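Nonribosomal peptide synthase (Streptomyces sp. MJ635-86F5, PDB 5JJP) adenylates an aliphatic beta-amino acid, probably with ATP, as an adenylation enzyme of the ANL superfamily. Local coordinates at residues His275-Leu280 and Ser304-Pro309; Ser338-Pro343 and Arg352-Tyr357. All coordinates share one frame; numbering follows the deposited sequence.

Overall arrangement
Both contacts reach the same six-stranded mixed sheet, their centres about 14 Å apart and their nearest atoms about 6 Å apart, without touching. Contact 1 joins the C-terminal ends of the adjacent parallel strands 273-276 and 300-304 and the loops that follow them. Contact 2 lies two strands further on, where 338-341, antiparallel to 324-329, borders the sheet and meets the 352-357 loop leading to the next, antiparallel sheet. Helix 310-319 links them: it starts directly after the 304-309 loop, and its Leu313 packs on Val342 and Leu353 of contact 2. The Gly305-Glu306 loop of contact 1 probably borders the adenine pocket, as in related adenylation domains.

Contact 1: His275-Leu280 and Ser304-Pro309; sequences HGVPSL and SGEDFP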
ATOM      1  N   HIS A 275      -1.492   2.769  11.661  1.00 15.78           N
ATOM      2  CA  HIS A 275      -0.543   2.075  10.799  1.00 16.58           C
ATOM      3  C   HIS A 275       0.767   2.842  10.814  1.00 16.64           C
ATOM      4  O   HIS A 275       0.772   4.065  10.658  1.00 15.87           O
ATOM      5  CB  HIS A 275      -1.020   2.070   9.331  1.00 15.89           C
ATOM      6  CG  HIS A 275      -2.230   1.239   9.080  1.00 16.51           C
ATOM      7  ND1 HIS A 275      -2.712   1.002   7.815  1.00 17.50           N
ATOM      8  CD2 HIS A 275      -3.052   0.585   9.925  1.00 17.11           C
ATOM      9  CE1 HIS A 275      -3.764   0.220   7.883  1.00 18.57           C
ATOM     10  NE2 HIS A 275      -4.017  -0.017   9.163  1.00 18.99           N
ATOM     11  N   GLY A 276       1.854   2.131  10.966  1.00 16.79           N
ATOM     12  CA  GLY A 276       3.161   2.767  10.980  1.00 19.85           C
ATOM     13  C   GLY A 276       4.282   1.777  11.183  1.00 20.36           C
ATOM     14  O   GLY A 276       4.028   0.628  11.503  1.00 20.65           O
ATOM     15  N   VAL A 277       5.520   2.211  10.956  1.00 24.49           N
ATOM     16  CA  VAL A 277       6.706   1.398  11.342  1.00 26.23           C
ATOM     17  C   VAL A 277       6.822   1.367  12.869  1.00 27.14           C
ATOM     18  O   VAL A 277       6.333   2.249  13.527  1.00 25.08           O
ATOM     19  CB  VAL A 277       8.023   1.919  10.709  1.00 28.11           C
ATOM     20  CG1 VAL A 277       7.977   1.777   9.181  1.00 28.81           C
ATOM     21  CG2 VAL A 277       8.318   3.376  11.071  1.00 27.87           C
ATOM     22  N   PRO A 278       7.443   0.333  13.425  1.00 30.83           N
ATOM     23  CA  PRO A 278       7.629   0.215  14.860  1.00 32.07           C
ATOM     24  C   PRO A 278       8.251   1.438  15.517  1.00 31.92           C
ATOM     25  O   PRO A 278       7.808   1.839  16.557  1.00 33.22           O
ATOM     26  CB  PRO A 278       8.609  -0.961  14.972  1.00 34.16           C
ATOM     27  CG  PRO A 278       8.277  -1.827  13.815  1.00 32.68           C
ATOM     28  CD  PRO A 278       7.952  -0.859  12.707  1.00 32.50           C
ATOM     29  N   SER A 279       9.301   1.993  14.910  1.00 35.41           N
ATOM     30  CA  SER A 279      10.072   3.125  15.471  1.00 34.85           C
ATOM     31  C   SER A 279       9.259   4.381  15.630  1.00 35.23           C
ATOM     32  O   SER A 279       9.643   5.271  16.356  1.00 42.32           O
ATOM     33  CB  SER A 279      11.278   3.446  14.583  1.00 35.00           C
ATOM     34  OG  SER A 279      10.884   3.868  13.272  1.00 37.09           O
ATOM     35  N   LEU A 280       8.142   4.482  14.925  1.00 35.96           N
ATOM     36  CA  LEU A 280       7.175   5.542  15.171  1.00 34.44           C
ATOM     37  C   LEU A 280       6.937   5.760  16.665  1.00 35.42           C
ATOM     38  O   LEU A 280       6.748   6.889  17.113  1.00 36.04           O
ATOM     39  CB  LEU A 280       5.853   5.176  14.499  1.00 36.98           C
ATOM     40  CG  LEU A 280       4.641   5.977  14.900  1.00 37.93           C
ATOM     41  CD1 LEU A 280       4.837   7.418  14.466  1.00 39.04           C
ATOM     42  CD2 LEU A 280       3.395   5.396  14.242  1.00 40.74           C
ATOM     43  N   SER A 304       4.683  -2.518  10.255  1.00 38.06           N
ATOM     44  CA  SER A 304       5.485  -3.257   9.300  1.00 41.29           C
ATOM     45  C   SER A 304       6.715  -2.542   8.905  1.00 42.85           C
ATOM     46  O   SER A 304       6.856  -1.350   9.130  1.00 40.48           O
ATOM     47  CB  SER A 304       4.695  -3.394   8.019  1.00 45.60           C
ATOM     48  OG  SER A 304       4.559  -2.117   7.439  1.00 51.69           O
ATOM     49  N   GLY A 305       7.566  -3.282   8.202  1.00 53.42           N
ATOM     50  CA  GLY A 305       8.622  -2.691   7.376  1.00 54.01           C
ATOM     51  C   GLY A 305       9.920  -2.515   8.126  1.00 54.06           C
ATOM     52  O   GLY A 305      10.844  -1.826   7.648  1.00 52.79           O
ATOM     53  N   GLU A 306      10.008  -3.158   9.294  1.00 50.30           N
ATOM     54  CA  GLU A 306      11.119  -2.900  10.186  1.00 51.15           C
ATOM     55  C   GLU A 306      11.005  -3.846  11.373  1.00 53.81           C
ATOM     56  O   GLU A 306       9.904  -4.200  11.788  1.00 59.13           O
ATOM     57  CB  GLU A 306      11.104  -1.396  10.517  1.00 53.35           C
ATOM     58  CG  GLU A 306      11.709  -0.915  11.813  1.00 56.44           C
ATOM     59  CD  GLU A 306      11.348   0.547  12.077  1.00 53.01           C
ATOM     60  OE1 GLU A 306      11.417   1.390  11.147  1.00 51.00           O
ATOM     61  OE2 GLU A 306      10.980   0.863  13.226  1.00 58.70           O
ATOM     62  N   ASP A 307      12.144  -4.347  11.837  1.00 54.85           N
ATOM     63  CA  ASP A 307      12.192  -5.202  13.017  1.00 57.83           C
ATOM     64  C   ASP A 307      11.820  -4.362  14.233  1.00 58.00           C
ATOM     65  O   ASP A 307      12.247  -3.235  14.341  1.00 57.00           O
ATOM     66  CB  ASP A 307      13.587  -5.836  13.191  1.00 62.72           C
ATOM     67  CG  ASP A 307      13.752  -7.152  12.392  1.00 68.24           C
ATOM     68  OD1 ASP A 307      14.652  -7.211  11.519  1.00 65.06           O
ATOM     69  OD2 ASP A 307      12.992  -8.128  12.629  1.00 59.46           O
ATOM     70  N   PHE A 308      10.973  -4.908  15.101  1.00 59.57           N
ATOM     71  CA  PHE A 308      10.523  -4.257  16.338  1.00 60.52           C
ATOM     72  C   PHE A 308      11.331  -4.863  17.507  1.00 67.34           C
ATOM     73  O   PHE A 308      11.104  -6.031  17.850  1.00 76.84           O
ATOM     74  CB  PHE A 308       9.016  -4.550  16.564  1.00 60.10           C
ATOM     75  CG  PHE A 308       8.260  -3.465  17.300  1.00 63.75           C
ATOM     76  CD1 PHE A 308       6.965  -3.096  16.907  1.00 63.52           C
ATOM     77  CD2 PHE A 308       8.815  -2.808  18.388  1.00 64.46           C
ATOM     78  CE1 PHE A 308       6.278  -2.087  17.576  1.00 62.66           C
ATOM     79  CE2 PHE A 308       8.121  -1.806  19.057  1.00 62.63           C
ATOM     80  CZ  PHE A 308       6.849  -1.443  18.655  1.00 62.32           C
ATOM     81  N   PRO A 309      12.266  -4.103  18.129  1.00 64.01           N
ATOM     82  CA  PRO A 309      12.876  -4.632  19.374  1.00 59.23           C
ATOM     83  C   PRO A 309      11.796  -5.039  20.412  1.00 52.89           C
ATOM     84  O   PRO A 309      10.883  -4.250  20.711  1.00 49.83           O
ATOM     85  CB  PRO A 309      13.722  -3.451  19.892  1.00 61.28           C
ATOM     86  CG  PRO A 309      13.897  -2.540  18.722  1.00 63.08           C
ATOM     87  CD  PRO A 309      12.686  -2.715  17.857  1.00 65.09           C
TER
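Two loops at the C-terminal ends of neighbouring parallel strands, 273-276 and 300-304, are joined here by the carboxylate of Glu306 and the ring of Pro278. In ANL adenylating enzymes a Gly-Glu loop like Gly305-Glu306 usually borders the nucleotide pocket. The strand pairing frays at this end: Ser304 N gives Gly276 O only a weak bond of 3.4 Å, and Val277 CA then turns its hydrogen to Ser304 O at 3.5 Å. Glu306 reaches across with CG anti to its backbone N (chi1 154°) and the chain extended beyond, running antiparallel to the Pro278 side chain. Its OE2 takes the N-H of Ser279 at 2.6 Å, nearly in line with the carboxylate C-O bond though bent at the hydrogen (141°). Ser279 OG lies close to both carboxylate oxygens, with only a weak bond to Glu306 OE1 at 3.3 Å. Pro278 lies between Glu306 and Phe308: CD near Glu306 OE2, CB over one face of the Phe308 ring, 3.5 Å from its centroid and 21° off the normal, a CH-pi contact. Phe308 also meets Phe303 edge-to-face. Because OE2 is held mainly by Ser279 N, any restraint on carboxylate rotation is modest, while a backbone N-H near the start of the 3-10 segment that begins at Pro278 finds its acceptor in the neighbouring loop.

Contact 2: Ser338-Pro343 and Arg352-Tyr357; sequences SVTDVP and RLTIGY
Thr340, Ser338 and Leu353 bury the most surface where the edge strand 338-341 meets the loop 352-357, whose touching part runs roughly antiparallel to it, the directions 140° apart. Ser338 makes the direct hydrogen bond: chi1 of 78° turns OG to the loop side, close to both the backbone N and C, and OG donates to Ile355 O at 2.7 Å. The bond lies in the carbonyl plane, on a lone pair, with a C=O...O angle of 144°. Ser338 CB also comes within 3.2 Å of Tyr357 O. Beside it a water completes the join, accepting from Val339 N at 2.9 Å and donating to Tyr357 O at 2.7 Å. Both branches of Thr340 face the loop: OG1 lies 3.4 Å from Ile355 O, and the methyl CG2 turns to Thr354 O and CG2, the two threonine side chains crossing at about a right angle. Thr354 O points at the Thr340 methyl, 3.7 Å from CG2, and receives a weak bond from Asn327 ND2. The loop is shaped by an ST turn, Gly356 N donating to Thr354 OG1 at 3.0 Å, and by a classic beta bulge in which Ile355 and Gly356 both face Leu433 of strand 433-438; the hydroxyl of Thr354 bonds to Leu433 O as well. The edge of the six-stranded sheet is in this way joined to the antiparallel sheet. At the far end Leu353 CD2 touches Val342 CG2 at 4.2 Å, and Leu313 of helix 310-319 packs against both.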
ATOM      1  N   SER A 338       1.994 -11.791   5.073  1.00 24.48           N
ATOM      2  CA  SER A 338       1.403 -12.405   6.258  1.00 24.86           C
ATOM      3  C   SER A 338       1.094 -11.379   7.292  1.00 25.26           C
ATOM      4  O   SER A 338       1.748 -10.342   7.389  1.00 24.28           O
ATOM      5  CB  SER A 338       2.338 -13.451   6.885  1.00 24.07           C
ATOM      6  OG  SER A 338       3.362 -12.818   7.636  1.00 23.53           O
ATOM      7  N   VAL A 339       0.096 -11.707   8.108  1.00 29.67           N
ATOM      8  CA  VAL A 339      -0.326 -10.840   9.191  1.00 29.59           C
ATOM      9  C   VAL A 339      -0.584 -11.690  10.415  1.00 28.38           C
ATOM     10  O   VAL A 339      -1.255 -12.679  10.354  1.00 26.29           O
ATOM     11  CB  VAL A 339      -1.572  -9.997   8.829  1.00 31.40           C
ATOM     12  CG1 VAL A 339      -2.774 -10.874   8.546  1.00 31.36           C
ATOM     13  CG2 VAL A 339      -1.883  -9.020   9.966  1.00 31.17           C
ATOM     14  N   THR A 340      -0.052 -11.242  11.539  1.00 28.00           N
ATOM     15  CA  THR A 340       0.066 -12.058  12.721  1.00 28.11           C
ATOM     16  C   THR A 340      -0.367 -11.227  13.935  1.00 26.41           C
ATOM     17  O   THR A 340       0.027 -10.071  14.066  1.00 25.78           O
ATOM     18  CB  THR A 340       1.532 -12.485  12.855  1.00 29.22           C
ATOM     19  OG1 THR A 340       1.828 -13.421  11.823  1.00 35.41           O
ATOM     20  CG2 THR A 340       1.806 -13.111  14.159  1.00 30.97           C
ATOM     21  N   ASP A 341      -1.194 -11.807  14.790  1.00 26.19           N
ATOM     22  CA  ASP A 341      -1.510 -11.215  16.082  1.00 28.42           C
ATOM     23  C   ASP A 341      -0.258 -11.264  16.978  1.00 26.86           C
ATOM     24  O   ASP A 341       0.401 -12.276  17.100  1.00 30.34           O
ATOM     25  CB  ASP A 341      -2.685 -11.964  16.771  1.00 29.15           C
ATOM     26  CG  ASP A 341      -4.014 -11.771  16.051  1.00 29.78           C
ATOM     27  OD1 ASP A 341      -4.316 -10.660  15.667  1.00 29.28           O
ATOM     28  OD2 ASP A 341      -4.776 -12.728  15.844  1.00 33.74           O
ATOM     29  N   VAL A 342       0.057 -10.146  17.600  1.00 26.92           N
ATOM     30  CA  VAL A 342       1.026 -10.093  18.691  1.00 24.59           C
ATOM     31  C   VAL A 342       0.336 -10.540  19.995  1.00 24.38           C
ATOM     32  O   VAL A 342      -0.685  -9.993  20.376  1.00 18.50           O
ATOM     33  CB  VAL A 342       1.548  -8.647  18.833  1.00 26.52           C
ATOM     34  CG1 VAL A 342       2.447  -8.489  20.043  1.00 28.87           C
ATOM     35  CG2 VAL A 342       2.321  -8.249  17.577  1.00 27.69           C
ATOM     36  N   PRO A 343       0.865 -11.584  20.666  1.00 27.71           N
ATOM     37  CA  PRO A 343       0.191 -12.039  21.898  1.00 28.56           C
ATOM     38  C   PRO A 343       0.296 -10.985  22.990  1.00 30.55           C
ATOM     39  O   PRO A 343       1.325 -10.297  23.061  1.00 25.04           O
ATOM     40  CB  PRO A 343       0.957 -13.304  22.296  1.00 28.79           C
ATOM     41  CG  PRO A 343       2.011 -13.509  21.277  1.00 28.18           C
ATOM     42  CD  PRO A 343       2.031 -12.391  20.299  1.00 27.06           C
ATOM     43  N   ARG A 352      11.930 -13.971  19.476  1.00 54.64           N
ATOM     44  CA  ARG A 352      11.660 -13.664  18.070  1.00 49.32           C
ATOM     45  C   ARG A 352      10.173 -13.810  17.793  1.00 43.83           C
ATOM     46  O   ARG A 352       9.606 -14.878  18.012  1.00 41.23           O
ATOM     47  CB  ARG A 352      12.438 -14.608  17.138  1.00 53.48           C
ATOM     48  CG  ARG A 352      12.322 -14.227  15.670  1.00 57.72           C
ATOM     49  CD  ARG A 352      13.189 -15.084  14.767  1.00 62.28           C
ATOM     50  NE  ARG A 352      14.575 -14.621  14.680  1.00 67.26           N
ATOM     51  CZ  ARG A 352      15.599 -15.103  15.375  1.00 69.21           C
ATOM     52  NH1 ARG A 352      15.437 -16.092  16.255  1.00 76.37           N
ATOM     53  NH2 ARG A 352      16.805 -14.593  15.174  1.00 63.28           N
ATOM     54  N   LEU A 353       9.553 -12.750  17.285  1.00 39.81           N
ATOM     55  CA  LEU A 353       8.140 -12.778  16.894  1.00 37.41           C
ATOM     56  C   LEU A 353       7.971 -13.607  15.618  1.00 33.33           C
ATOM     57  O   LEU A 353       8.722 -13.440  14.663  1.00 33.25           O
ATOM     58  CB  LEU A 353       7.682 -11.358  16.634  1.00 40.89           C
ATOM     59  CG  LEU A 353       6.397 -10.858  17.273  1.00 42.59           C
ATOM     60  CD1 LEU A 353       6.396 -11.039  18.773  1.00 42.74           C
ATOM     61  CD2 LEU A 353       6.293  -9.386  16.926  1.00 46.11           C
ATOM     62  N   THR A 354       7.019 -14.522  15.600  1.00 27.45           N
ATOM     63  CA  THR A 354       6.742 -15.270  14.388  1.00 25.99           C
ATOM     64  C   THR A 354       6.164 -14.385  13.273  1.00 28.64           C
ATOM     65  O   THR A 354       5.497 -13.356  13.546  1.00 32.98           O
ATOM     66  CB  THR A 354       5.793 -16.464  14.649  1.00 24.36           C
ATOM     67  OG1 THR A 354       5.726 -17.275  13.480  1.00 24.06           O
ATOM     68  CG2 THR A 354       4.364 -16.023  15.056  1.00 24.59           C
ATOM     69  N   ILE A 355       6.372 -14.794  12.023  1.00 25.00           N
ATOM     70  CA  ILE A 355       5.662 -14.175  10.905  1.00 24.52           C
ATOM     71  C   ILE A 355       4.526 -15.072  10.425  1.00 26.47           C
ATOM     72  O   ILE A 355       3.848 -14.768   9.450  1.00 27.62           O
ATOM     73  CB  ILE A 355       6.624 -13.778   9.747  1.00 25.34           C
ATOM     74  CG1 ILE A 355       7.388 -14.985   9.211  1.00 24.99           C
ATOM     75  CG2 ILE A 355       7.619 -12.728  10.223  1.00 25.08           C
ATOM     76  CD1 ILE A 355       8.224 -14.711   7.973  1.00 25.16           C
ATOM     77  N   GLY A 356       4.317 -16.189  11.103  1.00 25.59           N
ATOM     78  CA  GLY A 356       3.080 -16.926  10.979  1.00 26.02           C
ATOM     79  C   GLY A 356       2.925 -17.638   9.673  1.00 25.35           C
ATOM     80  O   GLY A 356       3.886 -18.196   9.164  1.00 25.72           O
ATOM     81  N   TYR A 357       1.691 -17.669   9.172  1.00 28.03           N
ATOM     82  CA  TYR A 357       1.361 -18.246   7.868  1.00 30.61           C
ATOM     83  C   TYR A 357       1.007 -17.144   6.913  1.00 27.57           C
ATOM     84  O   TYR A 357       0.526 -16.108   7.339  1.00 25.50           O
ATOM     85  CB  TYR A 357       0.129 -19.153   7.953  1.00 37.15           C
ATOM     86  CG  TYR A 357       0.194 -20.270   8.991  1.00 40.38           C
ATOM     87  CD1 TYR A 357       0.950 -21.410   8.755  1.00 43.52           C
ATOM     88  CD2 TYR A 357      -0.546 -20.195  10.168  1.00 43.46           C
ATOM     89  CE1 TYR A 357       1.014 -22.429   9.671  1.00 47.97           C
ATOM     90  CE2 TYR A 357      -0.522 -21.222  11.092  1.00 46.52           C
ATOM     91  CZ  TYR A 357       0.275 -22.334  10.847  1.00 51.37           C
ATOM     92  OH  TYR A 357       0.327 -23.366  11.755  1.00 47.46           O
TER
HETATM   93  O   HOH W   1      -1.330 -14.155   7.729  1.00 15.99           O